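Local coordinates for protein peroxisomal catalase A (Saccharomyces cerevisiae, PDB 1A4E) that catalyses the heme-dependent breakdown of hydrogen peroxide to water and oxygen, probably shielding the yeast cell from peroxide made by peroxisomal oxidases, at residues C76-F81 with P324-S329; L124-N129 with V215-K220. One frame throughout, in Å; residues are numbered along the deposited sequence.

Contact 1 (C76-F81 with P324-S329)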
ATOM      1  N   CYS B  76      22.366  19.252 -29.819  1.00 29.58           N
ATOM      2  CA  CYS B  76      21.154  19.121 -29.024  1.00 29.10           C
ATOM      3  C   CYS B  76      20.452  20.443 -28.828  1.00 28.27           C
ATOM      4  O   CYS B  76      21.054  21.407 -28.360  1.00 27.51           O
ATOM      5  CB  CYS B  76      21.507  18.544 -27.667  1.00 32.51           C
ATOM      6  SG  CYS B  76      20.035  18.142 -26.705  1.00 31.20           S
ATOM      7  N   GLY B  77      19.160  20.462 -29.165  1.00 28.99           N
ATOM      8  CA  GLY B  77      18.336  21.654 -29.064  1.00 28.06           C
ATOM      9  C   GLY B  77      17.661  21.860 -27.709  1.00 29.89           C
ATOM     10  O   GLY B  77      16.852  22.782 -27.603  1.00 30.29           O
ATOM     11  N   SER B  78      17.941  21.049 -26.665  1.00 27.50           N
ATOM     12  CA  SER B  78      17.337  21.208 -25.342  1.00 26.90           C
ATOM     13  C   SER B  78      17.668  22.559 -24.730  1.00 28.44           C
ATOM     14  O   SER B  78      18.806  23.029 -24.810  1.00 30.64           O
ATOM     15  CB  SER B  78      17.827  20.137 -24.380  1.00 24.26           C
ATOM     16  OG  SER B  78      17.542  18.854 -24.908  1.00 26.78           O
ATOM     17  N   ALA B  79      16.662  23.180 -24.109  1.00 28.21           N
ATOM     18  CA  ALA B  79      16.808  24.498 -23.503  1.00 27.45           C
ATOM     19  C   ALA B  79      17.890  24.619 -22.441  1.00 27.07           C
ATOM     20  O   ALA B  79      18.506  25.676 -22.335  1.00 28.33           O
ATOM     21  CB  ALA B  79      15.499  24.927 -22.866  1.00 24.34           C
ATOM     22  N   MET B  80      18.195  23.554 -21.687  1.00 25.49           N
ATOM     23  CA  MET B  80      19.236  23.637 -20.676  1.00 29.01           C
ATOM     24  C   MET B  80      20.618  23.880 -21.273  1.00 29.32           C
ATOM     25  O   MET B  80      21.505  24.382 -20.593  1.00 31.36           O
ATOM     26  CB  MET B  80      19.255  22.355 -19.841  1.00 28.27           C
ATOM     27  CG  MET B  80      19.665  21.076 -20.540  1.00 33.70           C
ATOM     28  SD  MET B  80      19.716  19.664 -19.410  1.00 42.28           S
ATOM     29  CE  MET B  80      21.073  20.063 -18.348  1.00 36.89           C
ATOM     30  N   PHE B  81      20.791  23.561 -22.560  1.00 30.53           N
ATOM     31  CA  PHE B  81      22.044  23.763 -23.270  1.00 29.87           C
ATOM     32  C   PHE B  81      22.045  25.018 -24.143  1.00 30.21           C
ATOM     33  O   PHE B  81      23.076  25.331 -24.722  1.00 31.89           O
ATOM     34  CB  PHE B  81      22.344  22.569 -24.175  1.00 25.26           C
ATOM     35  CG  PHE B  81      22.493  21.225 -23.484  1.00 21.27           C
ATOM     36  CD1 PHE B  81      23.319  21.083 -22.366  1.00 23.30           C
ATOM     37  CD2 PHE B  81      21.818  20.121 -23.996  1.00 20.29           C
ATOM     38  CE1 PHE B  81      23.467  19.830 -21.764  1.00 20.74           C
ATOM     39  CE2 PHE B  81      21.972  18.873 -23.390  1.00 21.48           C
ATOM     40  CZ  PHE B  81      22.796  18.726 -22.276  1.00 19.55           C
ATOM     41  N   PRO B 324      12.650  17.459 -24.255  1.00 26.95           N
ATOM     42  CA  PRO B 324      12.724  17.527 -25.707  1.00 27.44           C
ATOM     43  C   PRO B 324      14.144  17.570 -26.249  1.00 29.33           C
ATOM     44  O   PRO B 324      15.036  18.161 -25.635  1.00 28.65           O
ATOM     45  CB  PRO B 324      11.908  18.754 -26.060  1.00 28.04           C
ATOM     46  CG  PRO B 324      11.569  19.431 -24.759  1.00 26.19           C
ATOM     47  CD  PRO B 324      11.546  18.281 -23.780  1.00 27.36           C
ATOM     48  N   TYR B 325      14.304  16.906 -27.406  1.00 27.57           N
ATOM     49  CA  TYR B 325      15.544  16.740 -28.169  1.00 27.50           C
ATOM     50  C   TYR B 325      16.513  15.716 -27.593  1.00 28.93           C
ATOM     51  O   TYR B 325      17.598  15.521 -28.142  1.00 29.81           O
ATOM     52  CB  TYR B 325      16.290  18.090 -28.337  1.00 23.30           C
ATOM     53  CG  TYR B 325      15.438  19.144 -29.040  1.00 25.43           C
ATOM     54  CD1 TYR B 325      15.222  19.090 -30.422  1.00 25.63           C
ATOM     55  CD2 TYR B 325      14.827  20.147 -28.284  1.00 25.21           C
ATOM     56  CE1 TYR B 325      14.398  20.036 -31.037  1.00 25.42           C
ATOM     57  CE2 TYR B 325      14.009  21.094 -28.891  1.00 27.12           C
ATOM     58  CZ  TYR B 325      13.801  21.031 -30.264  1.00 25.63           C
ATOM     59  OH  TYR B 325      12.967  21.956 -30.843  1.00 29.40           O
ATOM     60  N   GLN B 326      16.147  15.049 -26.485  1.00 26.69           N
ATOM     61  CA  GLN B 326      16.936  13.965 -25.918  1.00 23.69           C
ATOM     62  C   GLN B 326      16.028  12.756 -25.792  1.00 25.93           C
ATOM     63  O   GLN B 326      15.011  12.766 -25.100  1.00 25.88           O
ATOM     64  CB  GLN B 326      17.470  14.316 -24.549  1.00 19.62           C
ATOM     65  CG  GLN B 326      18.521  15.395 -24.607  1.00 17.98           C
ATOM     66  CD  GLN B 326      19.077  15.762 -23.247  1.00 17.97           C
ATOM     67  OE1 GLN B 326      19.525  14.921 -22.480  1.00 20.01           O
ATOM     68  NE2 GLN B 326      19.083  17.044 -22.912  1.00 19.28           N
ATOM     69  N   GLU B 327      16.390  11.720 -26.541  1.00 25.58           N
ATOM     70  CA  GLU B 327      15.627  10.487 -26.591  1.00 25.79           C
ATOM     71  C   GLU B 327      16.508   9.261 -26.407  1.00 26.49           C
ATOM     72  O   GLU B 327      17.734   9.339 -26.464  1.00 27.56           O
ATOM     73  CB  GLU B 327      14.891  10.406 -27.929  1.00 24.19           C
ATOM     74  CG  GLU B 327      13.579  11.182 -27.988  1.00 28.32           C
ATOM     75  CD  GLU B 327      12.476  10.622 -27.087  1.00 36.47           C
ATOM     76  OE1 GLU B 327      12.057   9.488 -27.292  1.00 36.63           O
ATOM     77  OE2 GLU B 327      12.016  11.308 -26.179  1.00 36.84           O
ATOM     78  N   ALA B 328      15.876   8.119 -26.135  1.00 25.76           N
ATOM     79  CA  ALA B 328      16.590   6.869 -25.949  1.00 27.48           C
ATOM     80  C   ALA B 328      16.806   6.152 -27.276  1.00 28.07           C
ATOM     81  O   ALA B 328      16.054   6.361 -28.233  1.00 29.29           O
ATOM     82  CB  ALA B 328      15.797   5.957 -25.041  1.00 25.63           C
ATOM     83  N   SER B 329      17.853   5.328 -27.363  1.00 27.72           N
ATOM     84  CA  SER B 329      18.083   4.534 -28.564  1.00 28.82           C
ATOM     85  C   SER B 329      17.426   3.164 -28.424  1.00 28.67           C
ATOM     86  O   SER B 329      16.870   2.842 -27.373  1.00 29.50           O
ATOM     87  CB  SER B 329      19.577   4.337 -28.809  1.00 24.73           C
ATOM     88  OG  SER B 329      20.170   3.459 -27.861  1.00 25.31           O
TER
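Ser-78 ties the loop 76-81 to Pro-324 and the short strand 326-328 through one hydroxyl. Its OG donates to Pro-324 O at 2.7 Å, a bond lying in the carbonyl plane with a C=O...O angle of 158°, and accepts a hydrogen bond from Gln-326 NE2 at 3.1 Å. With OG anti to its carbonyl carbon (chi1 -57°), the hydroxyl sits between backbone and amide. Gln-326, extended beyond CG, is long enough to bring NE2 there, with the hydroxyl nearly in its amide plane, and CG passes Cys-76 SG at 3.8 Å. The same NE2 lies 3.5 Å from Phe-81 CE2, whose ring plane is turned 22° from the amide; Cys-76 SG touches that ring at its edge and accepts a long hydrogen bond from Ser-78 N at 3.6 Å. This polar, sulfur and aromatic cluster is the closely packed part, and Phe-81 and Met-80 carry it on to strand 122-129. Replacing Ser-78 by an alanine removes the hydroxyl, and Pro-324 O and Gln-326 NE2 would probably lose their common partner, leaving the amide freer to turn.

The solvent side belongs to Tyr-325, which stays partly exposed although CD2 comes to 3.4 Å from Gly-77 C. Gly-77 CA lies over one face of its ring, a CH-pi contact 4.1 Å from the centroid. Glycine suits this place because a CB would point at the ring and crowd CD1. Ser-206 makes backbone hydrogen bonds with both Gly-77 and Tyr-325, while Pro-324 packs on Pro-15 of a second subunit. One hydroxyl, donor and acceptor at once, thus pairs Pro-324 O with the Gln-326 amide nitrogen.

Contact 2 (L124-N129 with V215-K220). With HEM (protoporphyrin IX containing Fe), chain I; AZI (azide ion), chain H.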
ATOM      1  N   LEU B 124      14.936  16.307 -16.146  1.00 25.72           N
ATOM      2  CA  LEU B 124      15.746  15.433 -16.971  1.00 25.68           C
ATOM      3  C   LEU B 124      16.539  14.561 -16.011  1.00 25.53           C
ATOM      4  O   LEU B 124      17.221  15.079 -15.133  1.00 24.69           O
ATOM      5  CB  LEU B 124      16.702  16.268 -17.824  1.00 26.53           C
ATOM      6  CG  LEU B 124      17.445  15.795 -19.085  1.00 28.00           C
ATOM      7  CD1 LEU B 124      18.869  16.254 -18.908  1.00 23.19           C
ATOM      8  CD2 LEU B 124      17.408  14.287 -19.317  1.00 22.38           C
ATOM      9  N   ASP B 125      16.471  13.237 -16.136  1.00 25.04           N
ATOM     10  CA  ASP B 125      17.290  12.379 -15.308  1.00 24.49           C
ATOM     11  C   ASP B 125      18.344  11.655 -16.123  1.00 24.03           C
ATOM     12  O   ASP B 125      18.042  10.981 -17.107  1.00 23.96           O
ATOM     13  CB  ASP B 125      16.422  11.350 -14.582  1.00 23.85           C
ATOM     14  CG  ASP B 125      15.451  11.928 -13.553  1.00 26.62           C
ATOM     15  OD1 ASP B 125      15.707  12.992 -12.991  1.00 23.32           O
ATOM     16  OD2 ASP B 125      14.422  11.312 -13.305  1.00 24.43           O
ATOM     17  N   TRP B 126      19.603  11.876 -15.742  1.00 21.73           N
ATOM     18  CA  TRP B 126      20.725  11.144 -16.298  1.00 20.36           C
ATOM     19  C   TRP B 126      21.078  10.090 -15.251  1.00 21.05           C
ATOM     20  O   TRP B 126      21.839  10.288 -14.300  1.00 21.33           O
ATOM     21  CB  TRP B 126      21.918  12.093 -16.559  1.00 19.72           C
ATOM     22  CG  TRP B 126      21.866  12.926 -17.847  1.00 19.57           C
ATOM     23  CD1 TRP B 126      20.815  12.877 -18.733  1.00 21.52           C
ATOM     24  CD2 TRP B 126      22.830  13.820 -18.241  1.00 20.29           C
ATOM     25  NE1 TRP B 126      21.100  13.743 -19.675  1.00 18.95           N
ATOM     26  CE2 TRP B 126      22.282  14.328 -19.428  1.00 22.64           C
ATOM     27  CE3 TRP B 126      24.064  14.278 -17.776  1.00 18.38           C
ATOM     28  CZ2 TRP B 126      22.964  15.301 -20.167  1.00 22.19           C
ATOM     29  CZ3 TRP B 126      24.741  15.250 -18.516  1.00 20.16           C
ATOM     30  CH2 TRP B 126      24.196  15.761 -19.699  1.00 21.13           C
ATOM     31  N   VAL B 127      20.436   8.934 -15.434  1.00 21.39           N
ATOM     32  CA  VAL B 127      20.583   7.803 -14.530  1.00 21.71           C
ATOM     33  C   VAL B 127      21.726   6.941 -15.067  1.00 23.44           C
ATOM     34  O   VAL B 127      21.565   6.001 -15.849  1.00 23.59           O
ATOM     35  CB  VAL B 127      19.237   7.023 -14.476  1.00 20.96           C
ATOM     36  CG1 VAL B 127      19.290   6.031 -13.338  1.00 18.18           C
ATOM     37  CG2 VAL B 127      18.060   7.954 -14.231  1.00 19.62           C
ATOM     38  N   TYR B 128      22.924   7.326 -14.621  1.00 25.16           N
ATOM     39  CA  TYR B 128      24.186   6.744 -15.071  1.00 21.62           C
ATOM     40  C   TYR B 128      24.888   5.916 -14.020  1.00 22.62           C
ATOM     41  O   TYR B 128      24.591   6.046 -12.838  1.00 26.74           O
ATOM     42  CB  TYR B 128      25.141   7.833 -15.460  1.00 18.49           C
ATOM     43  CG  TYR B 128      24.754   8.740 -16.613  1.00 17.34           C
ATOM     44  CD1 TYR B 128      23.584   8.555 -17.359  1.00 15.27           C
ATOM     45  CD2 TYR B 128      25.634   9.771 -16.939  1.00 17.04           C
ATOM     46  CE1 TYR B 128      23.295   9.390 -18.432  1.00 15.68           C
ATOM     47  CE2 TYR B 128      25.354  10.611 -18.013  1.00 15.13           C
ATOM     48  CZ  TYR B 128      24.193  10.409 -18.747  1.00 17.90           C
ATOM     49  OH  TYR B 128      23.931  11.229 -19.819  1.00 24.10           O
ATOM     50  N   ASN B 129      25.833   5.066 -14.425  1.00 23.03           N
ATOM     51  CA  ASN B 129      26.704   4.370 -13.481  1.00 22.84           C
ATOM     52  C   ASN B 129      28.127   4.890 -13.616  1.00 24.01           C
ATOM     53  O   ASN B 129      28.413   5.702 -14.503  1.00 24.70           O
ATOM     54  CB  ASN B 129      26.706   2.862 -13.724  1.00 23.24           C
ATOM     55  CG  ASN B 129      25.583   2.150 -12.991  1.00 24.60           C
ATOM     56  OD1 ASN B 129      25.121   2.608 -11.950  1.00 30.33           O
ATOM     57  ND2 ASN B 129      25.087   1.030 -13.505  1.00 22.77           N
ATOM     58  N   VAL B 215      24.751   9.528 -29.235  1.00 29.40           N
ATOM     59  CA  VAL B 215      25.561  10.212 -28.232  1.00 28.32           C
ATOM     60  C   VAL B 215      25.900   9.307 -27.058  1.00 27.67           C
ATOM     61  O   VAL B 215      25.084   8.480 -26.651  1.00 31.30           O
ATOM     62  CB  VAL B 215      24.787  11.479 -27.728  1.00 27.52           C
ATOM     63  CG1 VAL B 215      25.562  12.184 -26.632  1.00 30.12           C
ATOM     64  CG2 VAL B 215      24.622  12.488 -28.860  1.00 26.53           C
ATOM     65  N   GLN B 216      27.124   9.397 -26.525  1.00 27.67           N
ATOM     66  CA  GLN B 216      27.472   8.749 -25.263  1.00 26.49           C
ATOM     67  C   GLN B 216      28.060   9.835 -24.377  1.00 27.68           C
ATOM     68  O   GLN B 216      28.849  10.665 -24.827  1.00 27.35           O
ATOM     69  CB  GLN B 216      28.489   7.632 -25.459  1.00 26.69           C
ATOM     70  CG  GLN B 216      27.731   6.473 -26.076  1.00 25.85           C
ATOM     71  CD  GLN B 216      28.232   5.094 -25.723  1.00 26.52           C
ATOM     72  OE1 GLN B 216      29.178   4.900 -24.970  1.00 30.59           O
ATOM     73  NE2 GLN B 216      27.579   4.079 -26.262  1.00 25.11           N
ATOM     74  N   VAL B 217      27.626   9.878 -23.110  1.00 27.83           N
ATOM     75  CA  VAL B 217      28.023  10.950 -22.203  1.00 25.99           C
ATOM     76  C   VAL B 217      29.046  10.491 -21.166  1.00 25.88           C
ATOM     77  O   VAL B 217      28.981   9.393 -20.616  1.00 26.69           O
ATOM     78  CB  VAL B 217      26.745  11.517 -21.524  1.00 25.20           C
ATOM     79  CG1 VAL B 217      27.086  12.789 -20.767  1.00 21.58           C
ATOM     80  CG2 VAL B 217      25.684  11.870 -22.567  1.00 22.26           C
ATOM     81  N   HIS B 218      30.033  11.360 -20.934  1.00 25.05           N
ATOM     82  CA  HIS B 218      31.120  11.119 -19.996  1.00 25.35           C
ATOM     83  C   HIS B 218      31.143  12.255 -18.987  1.00 27.34           C
ATOM     84  O   HIS B 218      31.213  13.422 -19.357  1.00 29.41           O
ATOM     85  CB  HIS B 218      32.478  11.078 -20.715  1.00 24.80           C
ATOM     86  CG  HIS B 218      32.636   9.923 -21.690  1.00 22.48           C
ATOM     87  ND1 HIS B 218      33.366   8.826 -21.530  1.00 24.95           N
ATOM     88  CD2 HIS B 218      32.004   9.838 -22.906  1.00 20.68           C
ATOM     89  CE1 HIS B 218      33.203   8.080 -22.593  1.00 23.77           C
ATOM     90  NE2 HIS B 218      32.382   8.697 -23.411  1.00 23.91           N
ATOM     91  N   ILE B 219      31.059  11.932 -17.698  1.00 27.10           N
ATOM     92  CA  ILE B 219      31.080  12.924 -16.636  1.00 27.73           C
ATOM     93  C   ILE B 219      32.371  12.634 -15.874  1.00 29.18           C
ATOM     94  O   ILE B 219      32.460  11.743 -15.033  1.00 30.72           O
ATOM     95  CB  ILE B 219      29.801  12.757 -15.759  1.00 24.75           C
ATOM     96  CG1 ILE B 219      28.530  12.898 -16.602  1.00 23.38           C
ATOM     97  CG2 ILE B 219      29.791  13.842 -14.696  1.00 23.76           C
ATOM     98  CD1 ILE B 219      27.212  12.880 -15.810  1.00 27.49           C
ATOM     99  N   LYS B 220      33.407  13.397 -16.213  1.00 28.14           N
ATOM    100  CA  LYS B 220      34.745  13.192 -15.683  1.00 28.62           C
ATOM    101  C   LYS B 220      35.059  13.979 -14.425  1.00 27.34           C
ATOM    102  O   LYS B 220      34.932  15.200 -14.412  1.00 27.53           O
ATOM    103  CB  LYS B 220      35.771  13.557 -16.751  1.00 30.50           C
ATOM    104  CG  LYS B 220      35.650  12.837 -18.086  1.00 33.15           C
ATOM    105  CD  LYS B 220      35.911  11.361 -17.921  1.00 38.28           C
ATOM    106  CE  LYS B 220      36.649  10.805 -19.121  1.00 44.26           C
ATOM    107  NZ  LYS B 220      37.912  11.500 -19.322  1.00 44.89           N
TER
HETATM  108  CHA HEM I 503      18.196   2.004 -10.035  1.00 19.73           C
HETATM  109  CHB HEM I 503      16.081  -1.061 -13.059  1.00 23.08           C
HETATM  110  CHC HEM I 503      20.048  -1.118 -15.737  1.00 22.82           C
HETATM  111  CHD HEM I 503      21.682   2.688 -13.292  1.00 22.32           C
HETATM  112  C1A HEM I 503      17.337   1.045 -10.541  1.00 21.81           C
HETATM  113  C2A HEM I 503      16.002   0.804 -10.027  1.00 23.86           C
HETATM  114  C3A HEM I 503      15.374   0.009 -10.927  1.00 24.23           C
HETATM  115  C4A HEM I 503      16.335  -0.264 -11.967  1.00 24.64           C
HETATM  116  CMA HEM I 503      13.924  -0.453 -10.916  1.00 18.86           C
HETATM  117  CAA HEM I 503      15.404   1.401  -8.766  1.00 21.71           C
HETATM  118  CBA HEM I 503      14.486   2.540  -9.151  1.00 26.71           C
HETATM  119  CGA HEM I 503      13.794   3.222  -7.992  1.00 25.96           C
HETATM  120  O1A HEM I 503      13.208   2.564  -7.135  1.00 23.24           O
HETATM  121  O2A HEM I 503      13.834   4.442  -7.966  1.00 25.56           O
HETATM  122  C1B HEM I 503      16.974  -1.322 -14.074  1.00 24.72           C
HETATM  123  C2B HEM I 503      16.718  -2.252 -15.147  1.00 24.26           C
HETATM  124  C3B HEM I 503      17.887  -2.361 -15.865  1.00 25.35           C
HETATM  125  C4B HEM I 503      18.823  -1.458 -15.211  1.00 22.07           C
HETATM  126  CMB HEM I 503      15.378  -2.952 -15.348  1.00 21.13           C
HETATM  127  CAB HEM I 503      18.201  -3.147 -16.981  1.00 24.06           C
HETATM  128  CBB HEM I 503      17.278  -3.885 -17.857  1.00 19.20           C
HETATM  129  C1C HEM I 503      20.836  -0.062 -15.324  1.00 23.54           C
HETATM  130  C2C HEM I 503      21.944   0.460 -16.090  1.00 25.62           C
HETATM  131  C3C HEM I 503      22.375   1.581 -15.441  1.00 24.85           C
HETATM  132  C4C HEM I 503      21.527   1.722 -14.273  1.00 24.42           C
HETATM  133  CMC HEM I 503      22.454  -0.137 -17.400  1.00 22.45           C
HETATM  134  CAC HEM I 503      23.374   2.463 -15.824  1.00 21.23           C
HETATM  135  CBC HEM I 503      23.356   3.189 -17.076  1.00 21.98           C
HETATM  136  C1D HEM I 503      20.883   2.822 -12.172  1.00 20.59           C
HETATM  137  C2D HEM I 503      21.075   3.816 -11.146  1.00 20.58           C
HETATM  138  C3D HEM I 503      20.113   3.599 -10.223  1.00 21.91           C
HETATM  139  C4D HEM I 503      19.325   2.487 -10.682  1.00 20.82           C
HETATM  140  CMD HEM I 503      22.131   4.912 -11.111  1.00 18.73           C
HETATM  141  CAD HEM I 503      19.930   4.348  -8.917  1.00 19.85           C
HETATM  142  CBD HEM I 503      19.041   5.567  -9.008  1.00 19.80           C
HETATM  143  CGD HEM I 503      18.983   6.268  -7.663  1.00 25.52           C
HETATM  144  O1D HEM I 503      20.016   6.703  -7.174  1.00 28.56           O
HETATM  145  O2D HEM I 503      17.909   6.375  -7.083  1.00 25.20           O
HETATM  146  NA  HEM I 503      17.522   0.404 -11.752  1.00 23.44           N
HETATM  147  NB  HEM I 503      18.253  -0.819 -14.130  1.00 23.35           N
HETATM  148  NC  HEM I 503      20.554   0.739 -14.238  1.00 24.80           N
HETATM  149  ND  HEM I 503      19.796   2.017 -11.890  1.00 20.60           N
HETATM  150 FE   HEM I 503      19.054   0.559 -12.976  1.00 20.84          FE
HETATM  151  N1  AZI H 504      20.013  -0.923 -11.850  1.00 25.26           N
HETATM  152  N2  AZI H 504      21.407  -0.908 -11.914  1.00 27.48           N
HETATM  153  N3  AZI H 504      22.802  -0.895 -11.980  1.00 27.80           N
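Val-217 and Ile-219, on one side of strand 212-221, meet the rings of Trp-126 and Tyr-128 across the inside of the barrel, where the axes of the two short segments come within 9.4 Å and run at 70°. Along the second strand, Val-215 packs on Trp-205 and Ile-264, and Gln-216, whose CB points away, bonds Thr-202 through NE2. Val-217 then points inward. Its CB lies 3.3 Å from Tyr-128 OH, and CG2 is equally near this hydroxyl; CG1, anti to the backbone N (chi1 -170°), reaches over one face of the Trp-126 ring, 4.1 Å from CZ3. A branched residue suits the spot, since one methyl reaches both aromatic residues while the other rests against the Tyr-128 hydroxyl. His-218, its CB again directed away, bonds Gln-265 through NE2 and meets the Tyr-198 ring. Ile-219 returns to the interior with a longer arm: CD1, at the end of an extended chain, touches Tyr-128 CD2 at 3.7 Å and Trp-126 CE3 at 4.0 Å. Lys-220 packs on Tyr-263.

The two rings are themselves fitted together. Tyr-128 OH stands 3.2 Å above the indole plane, toward its rim, and Trp-126 CB lies over a face of the phenol. Between them Val-127 is the centre of an inverse gamma turn and presents CG1 to the other side, 3.6 Å from heme C2D. Asn-129, an active-site residue, directs ND2 toward azide N3 at 3.4 Å in a weak hydrogen bond; His-56 also holds this iron-bound azide.

No hydrogen bond joins the two segments, so the contact rests on dispersion and shape: apolar packing fills one side of strand 122-129, while Val-127 meets the heme on the other and Asn-129 the azide at its end.

Both contacts are buried, but contact 2 is the deeper: its centre lies about 10 Å from the centre of the chain, against about 19 Å for contact 1, which reaches partly exposed Tyr-325 and a neighbouring subunit. Contact 1 packs against strand 122-129, which contact 2 contains. Gln-326 OE1 makes a weak hydrogen bond to Trp-126 NE1, Phe-81 CZ meets Trp-126 CZ2 at 4.0 Å, and Met-80 packs on Leu-124, so Trp-126 belongs to both neighbourhoods. Their chemistry follows their places: where loop meets short strand, a hydroxyl and an amide make the cross-links, whereas regular barrel strands, bonded to their sheet neighbours, meet through aliphatic and aromatic surfaces beside the heme.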